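Local coordinates for protein acetyltransferase (Agrobacterium tumefaciens, PDB 2DXQ) that is a putative acetyltransferase of the GNAT family that probably transfers an acetyl group from acetyl-coenzyme A to an acceptor not yet identified, at residues S7-G12 against I53-E58; A64-L69 against T101-A106; R79-I84 against K117-T122. All blocks are in the same frame, centred on the assembly; numbering follows the deposited sequence.

Contact 1: residues S7-G12 against I53-E58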
loop_
_atom_site.group_PDB
_atom_site.type_symbol
_atom_site.label_atom_id
_atom_site.label_comp_id
_atom_site.label_asym_id
_atom_site.label_seq_id
_atom_site.Cartn_x
_atom_site.Cartn_y
_atom_site.Cartn_z
ATOM N N SER A 7 -6.492 15.910 -20.756
ATOM C CA SER A 7 -5.549 16.321 -19.744
ATOM C C SER A 7 -5.282 15.219 -18.716
ATOM O O SER A 7 -5.929 14.172 -18.724
ATOM C CB SER A 7 -6.018 17.595 -19.063
ATOM O OG SER A 7 -4.983 18.102 -18.260
ATOM N N LEU A 8 -4.318 15.483 -17.847
ATOM C CA LEU A 8 -3.888 14.559 -16.810
ATOM C C LEU A 8 -3.481 15.452 -15.646
ATOM O O LEU A 8 -2.674 16.367 -15.824
ATOM C CB LEU A 8 -2.687 13.778 -17.330
ATOM C CG LEU A 8 -1.864 12.932 -16.364
ATOM C CD1 LEU A 8 -2.585 11.660 -16.045
ATOM C CD2 LEU A 8 -0.521 12.635 -17.011
ATOM N N ARG A 9 -4.032 15.193 -14.464
ATOM C CA ARG A 9 -3.743 16.008 -13.285
ATOM C C ARG A 9 -4.114 15.258 -12.016
ATOM O O ARG A 9 -4.777 14.226 -12.078
ATOM C CB ARG A 9 -4.525 17.315 -13.346
ATOM C CG ARG A 9 -6.009 17.136 -13.578
ATOM C CD ARG A 9 -6.736 18.486 -13.563
ATOM N NE ARG A 9 -8.169 18.316 -13.801
ATOM C CZ ARG A 9 -9.037 17.937 -12.873
ATOM N NH1 ARG A 9 -8.622 17.670 -11.638
ATOM N NH2 ARG A 9 -10.318 17.816 -13.181
ATOM N N ALA A 10 -3.681 15.787 -10.878
ATOM C CA ALA A 10 -4.165 15.325 -9.594
ATOM C C ALA A 10 -5.603 15.781 -9.431
ATOM O O ALA A 10 -5.990 16.860 -9.921
ATOM C CB ALA A 10 -3.300 15.875 -8.448
ATOM N N ALA A 11 -6.393 14.955 -8.750
ATOM C CA ALA A 11 -7.764 15.306 -8.402
ATOM C C ALA A 11 -7.773 16.355 -7.301
ATOM O O ALA A 11 -6.818 16.467 -6.519
ATOM C CB ALA A 11 -8.541 14.067 -7.950
ATOM N N GLY A 12 -8.862 17.111 -7.246
ATOM C CA GLY A 12 -9.063 18.128 -6.213
ATOM C C GLY A 12 -10.539 18.236 -5.889
ATOM O O GLY A 12 -11.328 17.407 -6.340
ATOM N N ILE A 53 -4.532 11.197 -5.871
ATOM C CA ILE A 53 -5.447 10.565 -6.816
ATOM C C ILE A 53 -5.204 11.281 -8.148
ATOM O O ILE A 53 -5.339 12.503 -8.220
ATOM C CB ILE A 53 -6.939 10.760 -6.428
ATOM C CG1 ILE A 53 -7.258 10.209 -5.031
ATOM C CG2 ILE A 53 -7.849 10.102 -7.498
ATOM C CD1 ILE A 53 -8.642 10.683 -4.465
ATOM N N PHE A 54 -4.841 10.528 -9.190
ATOM C CA PHE A 54 -4.647 11.107 -10.511
ATOM C C PHE A 54 -5.841 10.792 -11.391
ATOM O O PHE A 54 -6.411 9.718 -11.266
ATOM C CB PHE A 54 -3.377 10.563 -11.149
ATOM C CG PHE A 54 -2.130 11.057 -10.488
ATOM C CD1 PHE A 54 -1.747 12.394 -10.623
ATOM C CD2 PHE A 54 -1.360 10.202 -9.705
ATOM C CE1 PHE A 54 -0.582 12.873 -9.995
ATOM C CE2 PHE A 54 -0.206 10.665 -9.074
ATOM C CZ PHE A 54 0.184 11.990 -9.219
ATOM N N VAL A 55 -6.214 11.737 -12.259
ATOM C CA VAL A 55 -7.268 11.528 -13.251
ATOM C C VAL A 55 -6.781 11.889 -14.658
ATOM O O VAL A 55 -6.016 12.830 -14.828
ATOM C CB VAL A 55 -8.572 12.335 -12.943
ATOM C CG1 VAL A 55 -9.316 11.739 -11.751
ATOM C CG2 VAL A 55 -8.277 13.832 -12.685
ATOM N N ALA A 56 -7.206 11.117 -15.656
ATOM C CA ALA A 56 -7.118 11.555 -17.043
ATOM C C ALA A 56 -8.486 12.111 -17.366
ATOM O O ALA A 56 -9.510 11.547 -16.945
ATOM C CB ALA A 56 -6.787 10.376 -17.979
ATOM N N THR A 57 -8.515 13.237 -18.068
ATOM C CA THR A 57 -9.790 13.870 -18.367
ATOM C C THR A 57 -9.936 14.006 -19.867
ATOM O O THR A 57 -8.945 14.153 -20.576
ATOM C CB THR A 57 -9.951 15.279 -17.721
ATOM O OG1 THR A 57 -8.915 16.134 -18.211
ATOM C CG2 THR A 57 -9.887 15.216 -16.186
ATOM N N GLU A 58 -11.180 13.915 -20.327
ATOM C CA GLU A 58 -11.517 14.112 -21.729
ATOM C C GLU A 58 -12.650 15.146 -21.767
ATOM O O GLU A 58 -13.718 14.905 -21.183
ATOM C CB GLU A 58 -11.969 12.766 -22.300
ATOM C CG GLU A 58 -12.236 12.716 -23.817
ATOM C CD GLU A 58 -13.074 11.522 -24.188
ATOM O OE1 GLU A 58 -12.498 10.457 -24.501
ATOM O OE2 GLU A 58 -14.328 11.623 -24.147
HETATM O O HOH W 1 -8.863 18.678 -16.597
HETATM O O HOH W 2 -5.247 13.867 -4.875
#
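Ser7 and Thr57, and then Arg9 and Val55, face each other as hydrogen-bonded pairs of an antiparallel ladder, each pair closed by two N-H...O=C bonds. Arg9 gives its N to Val55 O at 3.1 Å, and Val55 N returns the bond to Arg9 O at 2.9 Å, almost straight at 175°. Ala11, already past the end of its strand, adds one more rung through Ala11 N to Ile53 O at 2.7 Å. Between these pairs lie the close, non-hydrogen-bonded pairs Leu8 with Ala56 and Ala10 with Phe54, where CA-H groups lean on carbonyl oxygens.

Among the side chains, Arg9 CG stands between its backbone N and carbonyl carbon (chi1 52°), and the chain then runs extended to NE alongside Val55. Val55 CG2 thus sits over one face of the guanidinium, 4.0 Å from Arg9 NH1, while Ala11 CB rests on Ile53 CB at 4.0 Å.

Polar groups hold the far end of the arginine. Arg9 NH1 bonds to Ala10 O at 3.2 Å and makes a salt bridge to Asp15. A water in the plane of the guanidinium links Arg9 NE to Thr57 OG1, so the group is gripped from several directions.

Leu19 of helix 16-26 packs on Val55, whereas Leu8 reaches helix 98-112 from the other side of the sheet. This is the outer strand pair of the mixed GNAT sheet, sandwiched between helices.

Contact 2: residues A64-L69 against T101-A106; sequences ATATLL and TVVRHA. With PO4 (phosphate ion), chain F.
Val102 drives its two methyls into the shallow floor made by Ala64 and Ala66, the helix-on-sheet packing of the GNAT alpha/beta fold. Helix 98-112 lies along strand 61-71, the short segments running in nearly the same direction, 20° apart and 7.4 Å between axes. Small side chains on the strand permit close packing. CG1 of Val102 straddles the two alanines, 4.0 Å from Ala64 CB and 4.1 Å from Ala66 CB. Both Val102 methyls also meet strand backbone, CG1 at Thr65 C and CG2, opposite Val102's own backbone N, 3.7 Å from Ala66 N. One turn further on, the bulges change sides: Leu68 rises from the strand and Ala106 is the low place on the helix, their CB atoms 4.3 Å apart. Val103 only brushes the flank of Ala66 and also packs on Val87 and Phe138. No hydrogen bond crosses this interface.

A phosphate ion, probably from the crystallisation liquor, lies by Thr101 in the helix's first turn; in GNAT enzymes the loop leading into the corresponding helix binds the coenzyme A pyrophosphate, and the ion may mimic it. Deep in the core, Leu68 CD2 lies 3.5 Å from the carbonyl oxygen of Ala106.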
loop_
_atom_site.group_PDB
_atom_site.type_symbol
_atom_site.label_atom_id
_atom_site.label_comp_id
_atom_site.label_asym_id
_atom_site.label_seq_id
_atom_site.Cartn_x
_atom_site.Cartn_y
_atom_site.Cartn_z
ATOM N N ALA A 64 -10.318 8.179 -16.533
ATOM C CA ALA A 64 -9.511 7.134 -15.876
ATOM C C ALA A 64 -8.952 7.690 -14.591
ATOM O O ALA A 64 -8.830 8.909 -14.436
ATOM C CB ALA A 64 -8.369 6.645 -16.766
ATOM N N THR A 65 -8.585 6.798 -13.684
ATOM C CA THR A 65 -7.988 7.231 -12.423
ATOM C C THR A 65 -7.068 6.148 -11.880
ATOM O O THR A 65 -7.204 4.967 -12.223
ATOM C CB THR A 65 -9.078 7.602 -11.370
ATOM O OG1 THR A 65 -8.461 8.130 -10.182
ATOM C CG2 THR A 65 -9.898 6.404 -10.990
ATOM N N ALA A 66 -6.098 6.584 -11.080
ATOM C CA ALA A 66 -5.243 5.692 -10.285
ATOM C C ALA A 66 -4.826 6.486 -9.061
ATOM O O ALA A 66 -4.578 7.699 -9.159
ATOM C CB ALA A 66 -4.019 5.287 -11.084
ATOM N N THR A 67 -4.706 5.800 -7.925
ATOM C CA THR A 67 -4.286 6.458 -6.693
ATOM C C THR A 67 -2.876 6.000 -6.340
ATOM O O THR A 67 -2.593 4.799 -6.311
ATOM C CB THR A 67 -5.251 6.126 -5.543
ATOM O OG1 THR A 67 -6.580 6.558 -5.892
ATOM C CG2 THR A 67 -4.781 6.777 -4.212
ATOM N N LEU A 68 -2.008 6.970 -6.072
ATOM C CA LEU A 68 -0.633 6.698 -5.694
ATOM C C LEU A 68 -0.486 6.882 -4.195
ATOM O O LEU A 68 -0.930 7.891 -3.647
ATOM C CB LEU A 68 0.313 7.658 -6.416
ATOM C CG LEU A 68 1.797 7.562 -6.076
ATOM C CD1 LEU A 68 2.380 6.183 -6.450
ATOM C CD2 LEU A 68 2.519 8.700 -6.820
ATOM N N LEU A 69 0.159 5.914 -3.549
ATOM C CA LEU A 69 0.425 5.987 -2.110
ATOM C C LEU A 69 1.934 5.901 -1.921
ATOM O O LEU A 69 2.537 4.861 -2.167
ATOM C CB LEU A 69 -0.261 4.830 -1.370
ATOM C CG LEU A 69 -1.728 4.539 -1.718
ATOM C CD1 LEU A 69 -2.171 3.219 -1.100
ATOM C CD2 LEU A 69 -2.618 5.692 -1.237
ATOM N N THR A 101 -2.023 5.979 -19.398
ATOM C CA THR A 101 -1.508 7.325 -19.111
ATOM C C THR A 101 -1.472 7.573 -17.605
ATOM O O THR A 101 -0.459 8.016 -17.053
ATOM C CB THR A 101 -2.341 8.425 -19.783
ATOM O OG1 THR A 101 -2.360 8.205 -21.205
ATOM C CG2 THR A 101 -1.733 9.809 -19.485
ATOM N N VAL A 102 -2.584 7.275 -16.941
ATOM C CA VAL A 102 -2.679 7.587 -15.520
ATOM C C VAL A 102 -1.791 6.676 -14.630
ATOM O O VAL A 102 -1.168 7.133 -13.662
ATOM C CB VAL A 102 -4.159 7.680 -15.084
ATOM C CG1 VAL A 102 -4.825 6.311 -14.999
ATOM C CG2 VAL A 102 -4.285 8.428 -13.790
ATOM N N VAL A 103 -1.701 5.405 -14.990
ATOM C CA VAL A 103 -0.864 4.469 -14.211
ATOM C C VAL A 103 0.602 4.815 -14.417
ATOM O O VAL A 103 1.379 4.898 -13.448
ATOM C CB VAL A 103 -1.145 2.995 -14.570
ATOM C CG1 VAL A 103 -0.150 2.059 -13.873
ATOM C CG2 VAL A 103 -2.616 2.620 -14.207
ATOM N N ARG A 104 0.990 5.033 -15.672
ATOM C CA ARG A 104 2.386 5.378 -15.969
ATOM C C ARG A 104 2.784 6.714 -15.291
ATOM O O ARG A 104 3.895 6.834 -14.750
ATOM C CB ARG A 104 2.657 5.355 -17.486
ATOM C CG ARG A 104 2.721 3.937 -18.046
ATOM C CD ARG A 104 3.052 3.898 -19.524
ATOM N NE ARG A 104 4.465 4.216 -19.728
ATOM C CZ ARG A 104 5.441 3.326 -19.887
ATOM N NH1 ARG A 104 5.187 2.019 -19.912
ATOM N NH2 ARG A 104 6.685 3.759 -20.056
ATOM N N HIS A 105 1.861 7.672 -15.247
ATOM C CA HIS A 105 2.113 8.945 -14.564
ATOM C C HIS A 105 2.341 8.738 -13.072
ATOM O O HIS A 105 3.265 9.306 -12.484
ATOM C CB HIS A 105 0.989 9.953 -14.787
ATOM C CG HIS A 105 1.273 11.302 -14.205
ATOM N ND1 HIS A 105 2.126 12.208 -14.801
ATOM C CD2 HIS A 105 0.806 11.904 -13.084
ATOM C CE1 HIS A 105 2.176 13.309 -14.068
ATOM N NE2 HIS A 105 1.382 13.152 -13.020
ATOM N N ALA A 106 1.517 7.894 -12.468
ATOM C CA ALA A 106 1.666 7.569 -11.057
ATOM C C ALA A 106 3.020 6.890 -10.770
ATOM O O ALA A 106 3.710 7.247 -9.802
ATOM C CB ALA A 106 0.461 6.706 -10.594
HETATM P P PO4 F . -4.732 9.383 -24.495
HETATM O O1 PO4 F . -4.321 9.698 -23.066
HETATM O O2 PO4 F . -4.140 10.402 -25.455
HETATM O O3 PO4 F . -4.275 7.992 -24.851
HETATM O O4 PO4 F . -6.231 9.423 -24.656
#

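Contact 3: residues R79-I84 against K117-T122. With PO4 (phosphate ion), chain D.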
loop_
_atom_site.group_PDB
_atom_site.type_symbol
_atom_site.label_atom_id
_atom_site.label_comp_id
_atom_site.label_asym_id
_atom_site.label_seq_id
_atom_site.Cartn_x
_atom_site.Cartn_y
_atom_site.Cartn_z
ATOM N N ARG A 79 14.803 4.788 1.593
ATOM C CA ARG A 79 14.067 5.280 0.431
ATOM C C ARG A 79 12.618 4.853 0.507
ATOM O O ARG A 79 12.338 3.723 0.923
ATOM C CB ARG A 79 14.687 4.747 -0.842
ATOM C CG ARG A 79 16.016 5.402 -1.172
ATOM C CD ARG A 79 16.585 4.797 -2.397
ATOM N NE ARG A 79 15.910 5.253 -3.610
ATOM C CZ ARG A 79 16.160 4.756 -4.817
ATOM N NH1 ARG A 79 17.067 3.792 -4.957
ATOM N NH2 ARG A 79 15.509 5.219 -5.885
ATOM N N PRO A 80 11.692 5.754 0.126
ATOM C CA PRO A 80 10.276 5.412 0.235
ATOM C C PRO A 80 9.895 4.325 -0.773
ATOM O O PRO A 80 10.666 4.004 -1.686
ATOM C CB PRO A 80 9.566 6.745 -0.067
ATOM C CG PRO A 80 10.540 7.478 -0.967
ATOM C CD PRO A 80 11.891 7.116 -0.412
ATOM N N TYR A 81 8.727 3.725 -0.586
ATOM C CA TYR A 81 8.192 2.842 -1.613
ATOM C C TYR A 81 6.756 3.267 -1.858
ATOM O O TYR A 81 6.184 4.064 -1.097
ATOM C CB TYR A 81 8.281 1.355 -1.213
ATOM C CG TYR A 81 7.639 1.077 0.118
ATOM C CD1 TYR A 81 8.402 1.080 1.287
ATOM C CD2 TYR A 81 6.277 0.806 0.213
ATOM C CE1 TYR A 81 7.816 0.849 2.525
ATOM C CE2 TYR A 81 5.671 0.582 1.448
ATOM C CZ TYR A 81 6.452 0.602 2.600
ATOM O OH TYR A 81 5.864 0.354 3.814
ATOM N N ALA A 82 6.145 2.725 -2.903
ATOM C CA ALA A 82 4.807 3.174 -3.246
ATOM C C ALA A 82 3.913 2.019 -3.637
ATOM O O ALA A 82 4.400 0.983 -4.098
ATOM C CB ALA A 82 4.871 4.182 -4.389
ATOM N N PHE A 83 2.610 2.217 -3.452
ATOM C CA PHE A 83 1.590 1.340 -4.029
ATOM C C PHE A 83 0.737 2.147 -4.989
ATOM O O PHE A 83 0.560 3.372 -4.818
ATOM C CB PHE A 83 0.644 0.831 -2.953
ATOM C CG PHE A 83 1.291 -0.062 -1.937
ATOM C CD1 PHE A 83 1.405 -1.421 -2.174
ATOM C CD2 PHE A 83 1.758 0.462 -0.742
ATOM C CE1 PHE A 83 2.000 -2.258 -1.228
ATOM C CE2 PHE A 83 2.339 -0.367 0.222
ATOM C CZ PHE A 83 2.457 -1.729 -0.024
ATOM N N ILE A 84 0.160 1.456 -5.959
ATOM C CA ILE A 84 -0.879 2.062 -6.802
ATOM C C ILE A 84 -2.183 1.299 -6.622
ATOM O O ILE A 84 -2.193 0.058 -6.664
ATOM C CB ILE A 84 -0.444 2.139 -8.283
ATOM C CG1 ILE A 84 0.684 3.175 -8.426
ATOM C CG2 ILE A 84 -1.630 2.528 -9.189
ATOM C CD1 ILE A 84 1.277 3.240 -9.827
ATOM N N LYS A 117 10.750 1.254 -5.353
ATOM C CA LYS A 117 9.852 0.328 -6.020
ATOM C C LYS A 117 8.424 0.864 -5.974
ATOM O O LYS A 117 8.075 1.689 -5.115
ATOM C CB LYS A 117 9.913 -1.062 -5.377
ATOM C CG LYS A 117 9.326 -1.107 -3.981
ATOM C CD LYS A 117 9.392 -2.515 -3.374
ATOM C CE LYS A 117 9.092 -2.430 -1.887
ATOM N NZ LYS A 117 9.004 -3.793 -1.259
ATOM N N VAL A 118 7.620 0.420 -6.926
ATOM C CA VAL A 118 6.186 0.688 -6.926
ATOM C C VAL A 118 5.483 -0.665 -7.034
ATOM O O VAL A 118 5.822 -1.451 -7.904
ATOM C CB VAL A 118 5.776 1.610 -8.104
ATOM C CG1 VAL A 118 4.269 1.905 -8.047
ATOM C CG2 VAL A 118 6.560 2.922 -8.040
HETATM N N MSE A 119 4.500 -0.909 -6.169
HETATM C CA MSE A 119 3.808 -2.202 -6.131
HETATM C C MSE A 119 2.326 -2.056 -6.454
HETATM O O MSE A 119 1.728 -1.005 -6.225
HETATM C CB MSE A 119 3.960 -2.827 -4.739
HETATM C CG MSE A 119 5.387 -3.240 -4.438
HETATM SE SE MSE A 119 5.557 -3.702 -2.544
HETATM C CE MSE A 119 5.459 -1.918 -1.833
ATOM N N LEU A 120 1.720 -3.138 -6.926
ATOM C CA LEU A 120 0.305 -3.129 -7.225
ATOM C C LEU A 120 -0.217 -4.541 -7.079
ATOM O O LEU A 120 0.452 -5.477 -7.489
ATOM C CB LEU A 120 0.073 -2.608 -8.653
ATOM C CG LEU A 120 -1.384 -2.561 -9.108
ATOM C CD1 LEU A 120 -1.645 -1.338 -9.984
ATOM C CD2 LEU A 120 -1.757 -3.849 -9.836
ATOM N N LEU A 121 -1.405 -4.672 -6.485
ATOM C CA LEU A 121 -2.078 -5.948 -6.329
ATOM C C LEU A 121 -3.414 -5.904 -7.034
ATOM O O LEU A 121 -4.199 -4.972 -6.842
ATOM C CB LEU A 121 -2.317 -6.258 -4.841
ATOM C CG LEU A 121 -1.112 -6.769 -4.062
ATOM C CD1 LEU A 121 -1.580 -7.408 -2.749
ATOM C CD2 LEU A 121 -0.369 -7.794 -4.890
ATOM N N THR A 122 -3.674 -6.904 -7.866
ATOM C CA THR A 122 -4.949 -6.948 -8.549
ATOM C C THR A 122 -5.639 -8.295 -8.321
ATOM O O THR A 122 -4.995 -9.319 -8.159
ATOM C CB THR A 122 -4.827 -6.564 -10.043
ATOM O OG1 THR A 122 -6.139 -6.452 -10.616
ATOM C CG2 THR A 122 -4.010 -7.585 -10.825
HETATM P P PO4 D . 12.312 -5.412 -1.532
HETATM O O1 PO4 D . 12.990 -4.203 -0.962
HETATM O O2 PO4 D . 12.958 -5.821 -2.819
HETATM O O3 PO4 D . 12.367 -6.559 -0.542
HETATM O O4 PO4 D . 10.866 -5.112 -1.810
HETATM O O HOH W 3 -2.340 -2.369 -5.148
#
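The parallel pair of a beta-alpha-beta crossover brings Ala82 against Val118 and Phe83 against Met119, with helix 98-112 making the connection between strands 81-88 and 117-122. Three backbone bonds zip the pair together. Ala82 N goes to Lys117 O at 3.1 Å, bent to 143°; Met119 N goes to Ala82 O at 2.8 Å; and Ile84 N meets Met119 O at 2.9 Å. Beyond that the ladder stops: a water takes over, donating to Ile84 O and accepting from Leu121 N. Such parting of these two strands is characteristic of GNAT enzymes, where the V-shaped opening receives acetyl-coenzyme A, and the site probably lies here too.

On the helix side, Ile84 CD1 reaches Val118 CG1 at 3.7 Å and Ala82 packs on Ala110 of helix 98-112. Leu120 CD1 lies against Ile84 CG2 and Ile84 O.

The other face carries aromatic rings. Met119, modelled as selenomethionine, bends at its last torsion (chi3 -73°), which carries its methyl into the angle formed by the Tyr81 and Phe83 rings, oblique to Tyr81. Phe83 also stacks on Phe83 of the second subunit, and strand 117-122 pairs antiparallel with a strand of that subunit, so the sheet runs on across the interface. A phosphate beside Lys117, modelled too close to it to trust, is hydrogen-bonded to Arg76, Tyr116 and Arg148 of the second subunit. Met119 CE forms a CH-pi contact over one face of the Phe83 ring, 3.5 Å from Phe83 CZ, and comes equally close to Tyr81 CD2.

Overall arrangement
All three contacts draw on one mixed sheet. Contact 1 closes its outer antiparallel edge and is partly exposed, whereas contact 3 joins the parallel strands at the far end and is buried, partly by the second subunit; their centres lie about 20 Å apart. Contact 2 sits between them, deepest of all, and touches both: Phe54 of contact 1 bonds to Thr65 and Ala66, while Ile84 of contact 3 packs on Ala106. The chemistry follows. Backbone ladders hold contacts 1 and 3, with a partly exposed, salt-bridged arginine at one and a methyl among aromatics at the other; contact 2, with no hydrogen bond across it, packs apolar side chains on each other and on backbone.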